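Local coordinates for protein neuraminidase (Bacteroides thetaiotaomicron, PDB 5MUL) that is a beta-propeller glycoside hydrolase that binds beta-D-glucuronic acid and probably acts as a rhamnosidase, at residues Y102-F107 with G152-V157; Y201-E204 with I208-S211; D50-S55 with S385-L390; V337-E342 with K393-N398. All coordinates share one frame; numbering follows the deposited sequence. Where two conformers were deposited one is given.

Contact 1 of 4, residues Y102-F107 with G152-V157. With BDP (beta-D-glucopyranuronic acid), chain B.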
# COMPACT_ATOMS: atom_id res chain seq x y z
N TYR A 102 -5.07 -20.54 -0.46
CA TYR A 102 -6.35 -19.95 -0.81
C TYR A 102 -6.19 -18.46 -1.11
O TYR A 102 -5.48 -17.73 -0.37
CB TYR A 102 -7.39 -20.10 0.29
CG TYR A 102 -7.95 -21.49 0.46
CD1 TYR A 102 -7.34 -22.40 1.32
CD2 TYR A 102 -9.09 -21.88 -0.21
CE1 TYR A 102 -7.86 -23.68 1.49
CE2 TYR A 102 -9.62 -23.15 -0.05
CZ TYR A 102 -9.01 -24.03 0.80
OH TYR A 102 -9.54 -25.30 0.95
N LEU A 103 -6.87 -18.00 -2.15
CA LEU A 103 -6.90 -16.58 -2.50
C LEU A 103 -8.07 -15.96 -1.75
O LEU A 103 -9.19 -16.45 -1.82
CB LEU A 103 -7.08 -16.41 -4.01
CG LEU A 103 -6.94 -15.02 -4.57
CD1 LEU A 103 -5.54 -14.45 -4.43
CD2 LEU A 103 -7.35 -15.11 -6.04
N HIS A 104 -7.81 -14.87 -1.03
CA HIS A 104 -8.83 -14.07 -0.34
C HIS A 104 -8.94 -12.78 -1.12
O HIS A 104 -7.94 -12.16 -1.50
CB HIS A 104 -8.32 -13.78 1.06
CG HIS A 104 -8.33 -14.97 1.96
ND1 HIS A 104 -7.43 -16.01 1.91
CD2 HIS A 104 -9.15 -15.22 3.00
CE1 HIS A 104 -7.72 -16.85 2.89
NE2 HIS A 104 -8.76 -16.39 3.56
N VAL A 105 -10.17 -12.34 -1.37
CA VAL A 105 -10.46 -11.22 -2.25
C VAL A 105 -11.49 -10.33 -1.59
O VAL A 105 -12.52 -10.81 -1.07
CB VAL A 105 -11.00 -11.70 -3.63
CG1 VAL A 105 -11.31 -10.52 -4.53
CG2 VAL A 105 -10.00 -12.64 -4.28
N SER A 106 -11.24 -9.02 -1.59
CA SER A 106 -12.22 -8.05 -1.13
C SER A 106 -12.23 -6.89 -2.09
O SER A 106 -11.22 -6.48 -2.61
CB SER A 106 -11.89 -7.58 0.29
OG SER A 106 -12.87 -6.68 0.77
N PHE A 107 -13.41 -6.34 -2.34
CA PHE A 107 -13.55 -5.23 -3.26
C PHE A 107 -14.56 -4.23 -2.72
O PHE A 107 -15.47 -4.59 -1.99
CB PHE A 107 -13.91 -5.69 -4.70
CG PHE A 107 -15.11 -6.59 -4.79
CD1 PHE A 107 -14.97 -7.97 -4.67
CD2 PHE A 107 -16.38 -6.06 -5.03
CE1 PHE A 107 -16.09 -8.82 -4.79
CE2 PHE A 107 -17.49 -6.90 -5.14
CZ PHE A 107 -17.33 -8.28 -5.03
N GLY A 152 1.39 -18.12 7.74
CA GLY A 152 0.27 -18.33 6.83
C GLY A 152 -1.04 -17.66 7.17
O GLY A 152 -1.99 -17.73 6.42
N ASP A 153 -1.07 -16.97 8.31
CA ASP A 153 -2.24 -16.18 8.71
C ASP A 153 -2.33 -14.91 7.86
O ASP A 153 -1.38 -14.57 7.16
CB ASP A 153 -2.13 -15.78 10.19
CG ASP A 153 -2.40 -16.92 11.16
OD1 ASP A 153 -2.71 -18.04 10.73
OD2 ASP A 153 -2.26 -16.62 12.37
N LEU A 154 -3.48 -14.24 7.90
CA LEU A 154 -3.67 -12.94 7.19
C LEU A 154 -4.16 -11.87 8.15
O LEU A 154 -4.86 -12.17 9.15
CB LEU A 154 -4.70 -13.03 6.07
CG LEU A 154 -4.43 -14.02 4.95
CD1 LEU A 154 -5.55 -13.97 3.94
CD2 LEU A 154 -3.12 -13.74 4.28
N LEU A 155 -3.80 -10.62 7.85
CA LEU A 155 -4.38 -9.43 8.48
C LEU A 155 -5.30 -8.80 7.46
O LEU A 155 -5.03 -8.83 6.25
CB LEU A 155 -3.26 -8.45 8.82
CG LEU A 155 -3.60 -7.39 9.90
CD1 LEU A 155 -3.72 -8.04 11.27
CD2 LEU A 155 -2.57 -6.29 9.88
N PHE A 156 -6.39 -8.18 7.93
CA PHE A 156 -7.27 -7.39 7.08
C PHE A 156 -7.52 -6.08 7.76
O PHE A 156 -7.82 -6.07 8.96
CB PHE A 156 -8.60 -8.12 6.84
CG PHE A 156 -9.55 -7.42 5.91
CD1 PHE A 156 -9.29 -7.34 4.54
CD2 PHE A 156 -10.73 -6.88 6.38
CE1 PHE A 156 -10.18 -6.77 3.67
CE2 PHE A 156 -11.64 -6.31 5.50
CZ PHE A 156 -11.37 -6.26 4.16
N VAL A 157 -7.37 -4.98 7.05
CA VAL A 157 -7.64 -3.66 7.58
C VAL A 157 -8.62 -3.02 6.64
O VAL A 157 -8.51 -3.16 5.42
CB VAL A 157 -6.38 -2.82 7.67
CG1 VAL A 157 -6.70 -1.38 8.05
CG2 VAL A 157 -5.44 -3.43 8.67
C1 BDP B . 5.03 -12.56 7.21
C2 BDP B . 5.86 -12.05 6.04
C3 BDP B . 5.35 -12.70 4.76
C4 BDP B . 5.26 -14.22 4.93
C5 BDP B . 4.41 -14.59 6.13
C6 BDP B . 4.30 -16.07 6.31
O2 BDP B . 5.77 -10.62 5.90
O3 BDP B . 6.19 -12.33 3.67
O4 BDP B . 4.68 -14.78 3.75
O5 BDP B . 5.05 -14.00 7.26
O6A BDP B . 5.27 -16.69 6.81
O1 BDP B . 5.59 -12.06 8.42
O6B BDP B . 3.24 -16.65 5.96
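Leu-154 and Phe-156 pack against His-104 and Ser-106 in a buried interface between neighbouring blades of a seven-bladed beta-propeller. Strands 103-108 and 154-160 are each the second strand of their blade. The backbones stay well apart, with CA of His-104 and CA of Leu-154 separated by 9.2 Å, so the joint is made by side chains. Leu-154 drives one branch into the imidazole: CD1 lies 3.6 Å from the centroid of the His-104 ring and 17° off its normal, a CH-pi contact displaced toward the ND1 side, where CD1 to ND1 of His-104 measures 3.4 Å. The Leu-154 chain reaches that face because CD1 continues straight out from CA (chi2 -180°). An edge-to-face contact with Tyr-173 and a weak bond from ND1 of His-104 to O of Tyr-102 (3.5 Å) further position the imidazole. Two residues along, CZ at the far end of the Phe-156 ring approaches OG of Ser-106 at 3.7 Å, while CE1 of Phe-156 is 3.9 Å from CB of Ser-106. The serine hydroxyl has its polar partner elsewhere, at O of Asn-115, and lies obliquely against the phenyl ring. Strand 154-160 also leads back to the glucuronate pocket: just before it, the main-chain N of Gly-152 donates to carboxylate atom O6B of the sugar over 3.0 Å, with an N-H...O angle of 133°.

Contact 2 of 4, residues Y201-E204 with I208-S211. With BDP (beta-D-glucopyranuronic acid), chain B.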
# COMPACT_ATOMS: atom_id res chain seq x y z
N TYR A 201 2.51 -2.11 6.65
CA TYR A 201 3.42 -3.08 6.03
C TYR A 201 3.75 -4.11 7.05
O TYR A 201 4.03 -3.75 8.20
CB TYR A 201 4.69 -2.38 5.61
CG TYR A 201 5.63 -3.21 4.80
CD1 TYR A 201 5.37 -3.42 3.45
CD2 TYR A 201 6.78 -3.76 5.35
CE1 TYR A 201 6.24 -4.16 2.66
CE2 TYR A 201 7.66 -4.53 4.55
CZ TYR A 201 7.35 -4.70 3.23
OH TYR A 201 8.22 -5.40 2.39
N VAL A 202 3.73 -5.39 6.69
CA VAL A 202 4.16 -6.47 7.55
C VAL A 202 5.57 -6.87 7.08
O VAL A 202 5.77 -7.24 5.90
CB VAL A 202 3.19 -7.64 7.58
CG1 VAL A 202 3.71 -8.75 8.50
CG2 VAL A 202 1.82 -7.16 8.00
N ASP A 203 6.56 -6.75 7.96
CA ASP A 203 7.94 -6.97 7.58
C ASP A 203 8.27 -8.45 7.56
O ASP A 203 7.44 -9.31 7.85
CB ASP A 203 8.89 -6.09 8.41
CG ASP A 203 9.08 -6.53 9.83
OD1 ASP A 203 8.76 -7.68 10.20
OD2 ASP A 203 9.57 -5.66 10.61
N GLU A 204 9.53 -8.74 7.20
CA GLU A 204 9.97 -10.10 7.01
C GLU A 204 10.08 -10.86 8.32
O GLU A 204 10.18 -12.09 8.32
CB GLU A 204 11.29 -10.07 6.19
CG GLU A 204 11.05 -9.49 4.75
CD GLU A 204 12.27 -8.97 3.98
OE1 GLU A 204 13.33 -9.62 4.12
OE2 GLU A 204 12.20 -7.94 3.22
N ILE A 208 3.98 -5.85 12.35
CA ILE A 208 3.05 -4.97 11.64
C ILE A 208 3.46 -3.53 11.88
O ILE A 208 3.49 -3.07 13.03
CB ILE A 208 1.59 -5.15 12.12
CG1 ILE A 208 1.11 -6.59 12.05
CG2 ILE A 208 0.65 -4.24 11.31
CD1 ILE A 208 -0.14 -6.87 12.84
N HIS A 209 3.79 -2.80 10.83
CA HIS A 209 4.12 -1.39 10.88
C HIS A 209 2.94 -0.59 10.40
O HIS A 209 2.26 -0.97 9.46
CB HIS A 209 5.31 -1.07 9.97
CG HIS A 209 6.56 -1.80 10.36
ND1 HIS A 209 7.54 -1.22 11.14
CD2 HIS A 209 6.98 -3.06 10.08
CE1 HIS A 209 8.52 -2.11 11.30
NE2 HIS A 209 8.21 -3.22 10.67
N LEU A 210 2.72 0.55 11.03
CA LEU A 210 1.57 1.41 10.76
C LEU A 210 2.02 2.85 10.74
O LEU A 210 2.71 3.30 11.69
CB LEU A 210 0.52 1.19 11.86
CG LEU A 210 -0.66 2.16 11.90
CD1 LEU A 210 -1.54 2.13 10.67
CD2 LEU A 210 -1.50 1.84 13.12
N SER A 211 1.67 3.60 9.71
CA SER A 211 1.86 5.04 9.76
C SER A 211 0.66 5.74 9.19
O SER A 211 -0.13 5.17 8.48
CB SER A 211 3.15 5.46 9.07
OG SER A 211 3.13 5.12 7.69
C1 BDP B . 5.03 -12.56 7.21
C2 BDP B . 5.86 -12.05 6.04
C3 BDP B . 5.35 -12.70 4.76
C4 BDP B . 5.26 -14.22 4.93
C5 BDP B . 4.41 -14.59 6.13
C6 BDP B . 4.30 -16.07 6.31
O2 BDP B . 5.77 -10.62 5.90
O3 BDP B . 6.19 -12.33 3.67
O4 BDP B . 4.68 -14.78 3.75
O5 BDP B . 5.05 -14.00 7.26
O6A BDP B . 5.27 -16.69 6.81
O1 BDP B . 5.59 -12.06 8.42
O6B BDP B . 3.24 -16.65 5.96
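NE2 of His-209 donates to OD2 of Asp-203 over 2.8 Å, nearly straight at 171°. The acceptor lies in the imidazole plane, but the hydrogen comes to the carboxylate from above its plane, and ring and carboxylate are turned 61° against each other. CG of Asp-203 sits between the backbone N and the carbonyl carbon (chi1 74°), which brings OD2 to the histidine. Its other oxygen, OD1, receives N of Lys-205 and N of Thr-207, while ND1 of His-209 bonds to OH of Tyr-228, so both ring nitrogens are held. These groups close the hairpin of strands 195-202 and 208-215, the two innermost strands of one propeller blade. Tyr-201 and His-209 form an antiparallel hydrogen-bonded pair: N of His-209 to O of Tyr-201 spans 2.8 Å, and N of Tyr-201 to O of His-209 spans 3.0 Å. The next pair, Val-202 and Ile-208, is non-hydrogen-bonded; its side chains lie side by side on the other sheet face, with CG2 of Val-202 4.2 Å from CG1 of Ile-208. From this turn the carbonyl O of Asp-203 accepts the O2 hydroxyl of glucuronate at 2.9 Å, and more weakly O1. Asp-203 thus reads the sugar with its main chain, while its carboxylate probably acts from the second shell, bracing the turn that presents that carbonyl.

Contact 3 of 4, residues D50-S55 with S385-L390. With BDP (beta-D-glucopyranuronic acid), chain B.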
# COMPACT_ATOMS: atom_id res chain seq x y z
N ASP A 50 5.67 -20.10 -6.65
CA ASP A 50 6.17 -19.76 -7.98
C ASP A 50 5.11 -19.17 -8.87
O ASP A 50 5.28 -19.12 -10.10
CB ASP A 50 6.81 -21.00 -8.64
CG ASP A 50 5.84 -22.08 -9.00
OD1 ASP A 50 4.66 -22.06 -8.58
OD2 ASP A 50 6.26 -23.04 -9.71
N GLU A 51 4.01 -18.70 -8.29
CA GLU A 51 2.93 -18.12 -9.08
C GLU A 51 2.66 -16.70 -8.66
O GLU A 51 2.69 -16.38 -7.47
CB GLU A 51 1.66 -18.92 -8.92
CG GLU A 51 1.82 -20.32 -9.47
CD GLU A 51 0.52 -21.07 -9.44
OE1 GLU A 51 -0.10 -21.10 -8.36
OE2 GLU A 51 0.13 -21.59 -10.51
N GLN A 52 2.35 -15.86 -9.63
CA GLN A 52 1.98 -14.45 -9.42
C GLN A 52 0.53 -14.27 -9.79
O GLN A 52 0.11 -14.58 -10.89
CB GLN A 52 2.88 -13.55 -10.23
CG GLN A 52 2.62 -12.09 -10.01
CD GLN A 52 3.63 -11.26 -10.75
OE1 GLN A 52 3.67 -11.29 -11.99
NE2 GLN A 52 4.47 -10.52 -10.02
N TYR A 53 -0.23 -13.73 -8.85
CA TYR A 53 -1.64 -13.44 -9.01
C TYR A 53 -1.88 -11.97 -9.26
O TYR A 53 -1.14 -11.11 -8.75
CB TYR A 53 -2.38 -13.81 -7.72
CG TYR A 53 -2.45 -15.28 -7.41
CD1 TYR A 53 -1.37 -15.95 -6.87
CD2 TYR A 53 -3.65 -15.99 -7.60
CE1 TYR A 53 -1.44 -17.32 -6.59
CE2 TYR A 53 -3.73 -17.33 -7.30
CZ TYR A 53 -2.63 -17.99 -6.81
OH TYR A 53 -2.75 -19.34 -6.51
N ILE A 54 -2.92 -11.68 -10.02
CA ILE A 54 -3.30 -10.30 -10.33
C ILE A 54 -4.81 -10.15 -10.30
O ILE A 54 -5.53 -11.13 -10.55
CB ILE A 54 -2.72 -9.88 -11.71
CG1 ILE A 54 -2.70 -8.36 -11.93
CG2 ILE A 54 -3.42 -10.60 -12.86
CD1 ILE A 54 -1.94 -7.91 -13.18
N SER A 55 -5.28 -8.94 -10.06
CA SER A 55 -6.72 -8.63 -10.08
C SER A 55 -6.93 -7.31 -10.78
O SER A 55 -6.13 -6.39 -10.58
CB SER A 55 -7.28 -8.58 -8.65
OG SER A 55 -6.62 -7.61 -7.85
N SER A 385 2.00 0.56 -7.89
CA SER A 385 1.81 -0.52 -6.94
C SER A 385 2.74 -1.64 -7.37
O SER A 385 3.14 -1.71 -8.55
CB SER A 385 0.38 -1.02 -6.88
OG SER A 385 -0.07 -1.46 -8.13
N HIS A 386 3.12 -2.48 -6.43
CA HIS A 386 4.13 -3.51 -6.66
C HIS A 386 3.77 -4.76 -5.92
O HIS A 386 2.92 -4.77 -5.02
CB HIS A 386 5.55 -3.02 -6.28
CG HIS A 386 5.86 -3.08 -4.80
ND1 HIS A 386 5.37 -2.15 -3.90
CD2 HIS A 386 6.63 -3.93 -4.10
CE1 HIS A 386 5.83 -2.45 -2.69
NE2 HIS A 386 6.57 -3.54 -2.77
N ASP A 387 4.43 -5.85 -6.28
CA ASP A 387 4.23 -7.14 -5.66
C ASP A 387 5.08 -7.18 -4.40
O ASP A 387 6.28 -7.47 -4.41
CB ASP A 387 4.64 -8.23 -6.67
CG ASP A 387 4.29 -9.60 -6.24
OD1 ASP A 387 4.23 -9.90 -5.03
OD2 ASP A 387 4.14 -10.45 -7.14
N THR A 388 4.43 -6.87 -3.28
CA THR A 388 5.09 -6.80 -1.99
C THR A 388 5.78 -8.14 -1.63
O THR A 388 6.91 -8.18 -1.11
CB THR A 388 4.03 -6.29 -0.95
OG1 THR A 388 3.63 -4.96 -1.31
CG2 THR A 388 4.55 -6.29 0.45
N GLU A 389 5.09 -9.26 -1.84
CA GLU A 389 5.61 -10.52 -1.42
C GLU A 389 6.78 -10.98 -2.28
O GLU A 389 7.73 -11.59 -1.78
CB GLU A 389 4.49 -11.55 -1.36
CG GLU A 389 3.40 -11.14 -0.37
CD GLU A 389 3.99 -10.85 1.00
OE1 GLU A 389 4.53 -11.81 1.57
OE2 GLU A 389 3.93 -9.68 1.46
N LEU A 390 6.70 -10.70 -3.58
CA LEU A 390 7.80 -11.04 -4.46
C LEU A 390 9.09 -10.35 -4.01
O LEU A 390 10.17 -10.98 -4.04
CB LEU A 390 7.46 -10.72 -5.90
CG LEU A 390 8.54 -11.14 -6.90
CD1 LEU A 390 8.75 -12.65 -6.97
CD2 LEU A 390 8.20 -10.57 -8.26
C1 BDP B . 5.03 -12.56 7.21
C2 BDP B . 5.86 -12.05 6.04
C3 BDP B . 5.35 -12.70 4.76
C4 BDP B . 5.26 -14.22 4.93
C5 BDP B . 4.41 -14.59 6.13
C6 BDP B . 4.30 -16.07 6.31
O2 BDP B . 5.77 -10.62 5.90
O3 BDP B . 6.19 -12.33 3.67
O4 BDP B . 4.68 -14.78 3.75
O5 BDP B . 5.05 -14.00 7.26
O6A BDP B . 5.27 -16.69 6.81
O1 BDP B . 5.59 -12.06 8.42
O6B BDP B . 3.24 -16.65 5.96
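The N-terminus of helix 388-394 is tied to strand 51-57 through its N-cap residue, Asp-387, which Gln-52 reaches across a buried interface. NE2 of Gln-52 donates to OD2 of Asp-387 over 2.9 Å at an almost straight 174°, using the anti lone pair of that oxygen. The bond lies in the plane of the glutamine amide, which is turned 37° from the carboxylate. The extended chain of Gln-52 carries NE2 across the gap. At its other end OE1 is held by Arg-68, which fixes the amide's rotation. OD2 of Asp-387 takes a second bond from OG1 of Thr-47, in the innermost strand of the same propeller blade, while OD1 performs the capping, accepting N of Leu-390 at 3.0 Å from above the carboxylate plane. CD2 of Leu-390 lies 4.1 Å from NE2 of Gln-52, a looser apolar flank to the bond. The first turn of this short helix bears Glu-389, whose bent side chain (chi2 -54°) turns toward the ligand: OE1 of Glu-389 accepts the O3 hydroxyl of glucuronate at 2.7 Å, and its OE2 forms a salt bridge with NZ of Lys-392.

Contact 4 of 4, residues V337-E342 with K393-N398. With BDP (beta-D-glucopyranuronic acid), chain B.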
# COMPACT_ATOMS: atom_id res chain seq x y z
N VAL A 337 10.69 -0.10 -2.15
CA VAL A 337 11.22 -1.36 -1.66
C VAL A 337 12.64 -1.07 -1.15
O VAL A 337 13.31 -0.14 -1.64
CB VAL A 337 11.22 -2.53 -2.70
CG1 VAL A 337 9.80 -2.92 -3.01
CG2 VAL A 337 12.01 -2.19 -3.95
N VAL A 338 13.06 -1.82 -0.15
CA VAL A 338 14.32 -1.55 0.51
C VAL A 338 15.08 -2.85 0.74
O VAL A 338 14.50 -3.92 0.91
CB VAL A 338 14.10 -0.81 1.83
CG1 VAL A 338 13.20 0.40 1.64
CG2 VAL A 338 13.52 -1.74 2.86
N GLU A 339 16.41 -2.72 0.74
CA GLU A 339 17.32 -3.82 1.03
C GLU A 339 18.39 -3.20 1.93
O GLU A 339 19.26 -2.51 1.42
CB GLU A 339 17.92 -4.31 -0.29
CG GLU A 339 19.09 -5.28 -0.21
CD GLU A 339 18.70 -6.59 0.39
OE1 GLU A 339 18.54 -6.64 1.62
OE2 GLU A 339 18.56 -7.58 -0.37
N ASP A 340 18.24 -3.38 3.23
CA ASP A 340 19.23 -2.92 4.23
C ASP A 340 19.78 -1.50 3.98
O ASP A 340 20.99 -1.30 3.87
CB ASP A 340 20.40 -3.91 4.31
N GLY A 341 18.88 -0.54 3.84
CA GLY A 341 19.26 0.86 3.62
C GLY A 341 19.34 1.32 2.18
O GLY A 341 19.25 2.52 1.91
N GLU A 342 19.46 0.38 1.24
CA GLU A 342 19.37 0.68 -0.18
C GLU A 342 17.87 0.81 -0.53
O GLU A 342 17.07 -0.04 -0.12
CB GLU A 342 20.00 -0.46 -1.01
CG GLU A 342 19.93 -0.30 -2.50
CD GLU A 342 20.65 -1.40 -3.29
OE1 GLU A 342 20.76 -2.54 -2.81
OE2 GLU A 342 21.07 -1.13 -4.43
N LYS A 393 10.35 -12.11 -0.69
CA LYS A 393 10.79 -13.50 -0.85
C LYS A 393 11.93 -13.66 -1.82
O LYS A 393 12.78 -14.53 -1.60
CB LYS A 393 9.63 -14.41 -1.29
CG LYS A 393 8.52 -14.57 -0.26
CD LYS A 393 8.99 -15.15 1.06
CE LYS A 393 7.80 -15.44 1.98
NZ LYS A 393 8.19 -16.32 3.13
N GLN A 394 11.98 -12.86 -2.89
CA GLN A 394 12.95 -13.06 -3.98
C GLN A 394 13.77 -11.83 -4.35
O GLN A 394 14.63 -11.88 -5.24
CB GLN A 394 12.21 -13.59 -5.22
CG GLN A 394 11.41 -14.86 -4.99
CD GLN A 394 10.97 -15.59 -6.25
OE1 GLN A 394 11.64 -15.54 -7.27
NE2 GLN A 394 9.83 -16.27 -6.17
N ARG A 395 13.53 -10.69 -3.69
CA ARG A 395 14.18 -9.44 -4.06
C ARG A 395 14.06 -9.15 -5.55
O ARG A 395 15.01 -8.72 -6.18
CB ARG A 395 15.67 -9.42 -3.60
CG ARG A 395 15.82 -9.49 -2.09
CD ARG A 395 15.36 -8.22 -1.41
NE ARG A 395 15.72 -8.28 0.00
CZ ARG A 395 14.91 -8.65 0.99
NH1 ARG A 395 15.37 -8.70 2.24
NH2 ARG A 395 13.63 -8.92 0.77
N LYS A 396 12.86 -9.35 -6.09
CA LYS A 396 12.53 -8.95 -7.44
C LYS A 396 11.42 -7.93 -7.34
O LYS A 396 10.45 -8.16 -6.59
CB LYS A 396 12.06 -10.13 -8.29
CG LYS A 396 13.12 -11.20 -8.51
CD LYS A 396 12.58 -12.36 -9.33
CE LYS A 396 13.68 -13.36 -9.68
NZ LYS A 396 13.15 -14.75 -9.65
N LEU A 397 11.55 -6.84 -8.07
CA LEU A 397 10.61 -5.74 -8.10
C LEU A 397 9.74 -5.90 -9.34
O LEU A 397 10.24 -5.85 -10.48
CB LEU A 397 11.33 -4.38 -8.13
CG LEU A 397 10.42 -3.17 -8.21
CD1 LEU A 397 9.43 -3.13 -7.05
CD2 LEU A 397 11.27 -1.90 -8.25
N ASN A 398 8.45 -6.14 -9.13
CA ASN A 398 7.47 -6.17 -10.21
C ASN A 398 6.40 -5.14 -9.94
O ASN A 398 5.82 -5.12 -8.83
CB ASN A 398 6.81 -7.55 -10.33
CG ASN A 398 7.68 -8.61 -11.00
OD1 ASN A 398 8.93 -8.47 -11.20
ND2 ASN A 398 7.02 -9.69 -11.31
C1 BDP B . 5.03 -12.56 7.21
C2 BDP B . 5.86 -12.05 6.04
C3 BDP B . 5.35 -12.70 4.76
C4 BDP B . 5.26 -14.22 4.93
C5 BDP B . 4.41 -14.59 6.13
C6 BDP B . 4.30 -16.07 6.31
O2 BDP B . 5.77 -10.62 5.90
O3 BDP B . 6.19 -12.33 3.67
O4 BDP B . 4.68 -14.78 3.75
O5 BDP B . 5.05 -14.00 7.26
O6A BDP B . 5.27 -16.69 6.81
O1 BDP B . 5.59 -12.06 8.42
O6B BDP B . 3.24 -16.65 5.96
O HOH W 1 18.00 -7.76 3.82
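Glu-339 and Arg-395 meet at about a right angle, their carboxylate and guanidinium planes 64° apart, between two neighbouring blades of the propeller. NE of Arg-395 donates to OE2 of Glu-339 over 2.9 Å in a salt bridge bent to 148°. The carboxylate oxygen sits at the guanidinium edge, in its plane, yet is itself met from above the carboxylate plane. This is therefore a single-bond grip on NE and not a paired, coplanar one. A water accepts from NH1 of Arg-395 at 3.2 Å; its approach to OE1 of Glu-339 is unusually short, so a bond there is doubtful. NH1 also pairs with Glu-204, and NH2 bonds to O of Trp-391. Glu-339 opens the type I' turn leading from strand 335-339 into 342-347; Arg-395 leaves helix 388-394 with positive phi, and its chain, bent about CB-CG (chi2 -70°), brings NE round to the glutamate. Farther inside, Val-337 and Leu-397 make an apolar contact from the innermost strands of the two blades, CD1 of Leu-397 touching both valine methyls, CG1 and CG2, at 4.1 Å. The last helical turn also skirts the ligand: CE of Lys-393 passes 3.6 Å from O4 of glucuronate.

In the fold
All four contacts border the glucuronate pocket. Contacts 1 and 2 bring main-chain groups from the blades, and contact 3 a side chain from helix 388-394; contact 4 brings that helix's end near the sugar. Segments of contacts 3 and 4 (centres 14 Å apart) alternate along the sequence and join where N of Asp-387 probably bonds to O of Asn-398 (3.0 Å). A salt bridge from OE1 of Glu-204 to NH1 of Arg-395 (2.9 Å) links contacts 2 and 4. Packing joins contact 2 to contact 3, where CE1 of Tyr-201 touches CG2 of Thr-388 at 3.5 Å, and contact 1 to both. Contacts 1 and 4, about 23 Å between centres, do not touch.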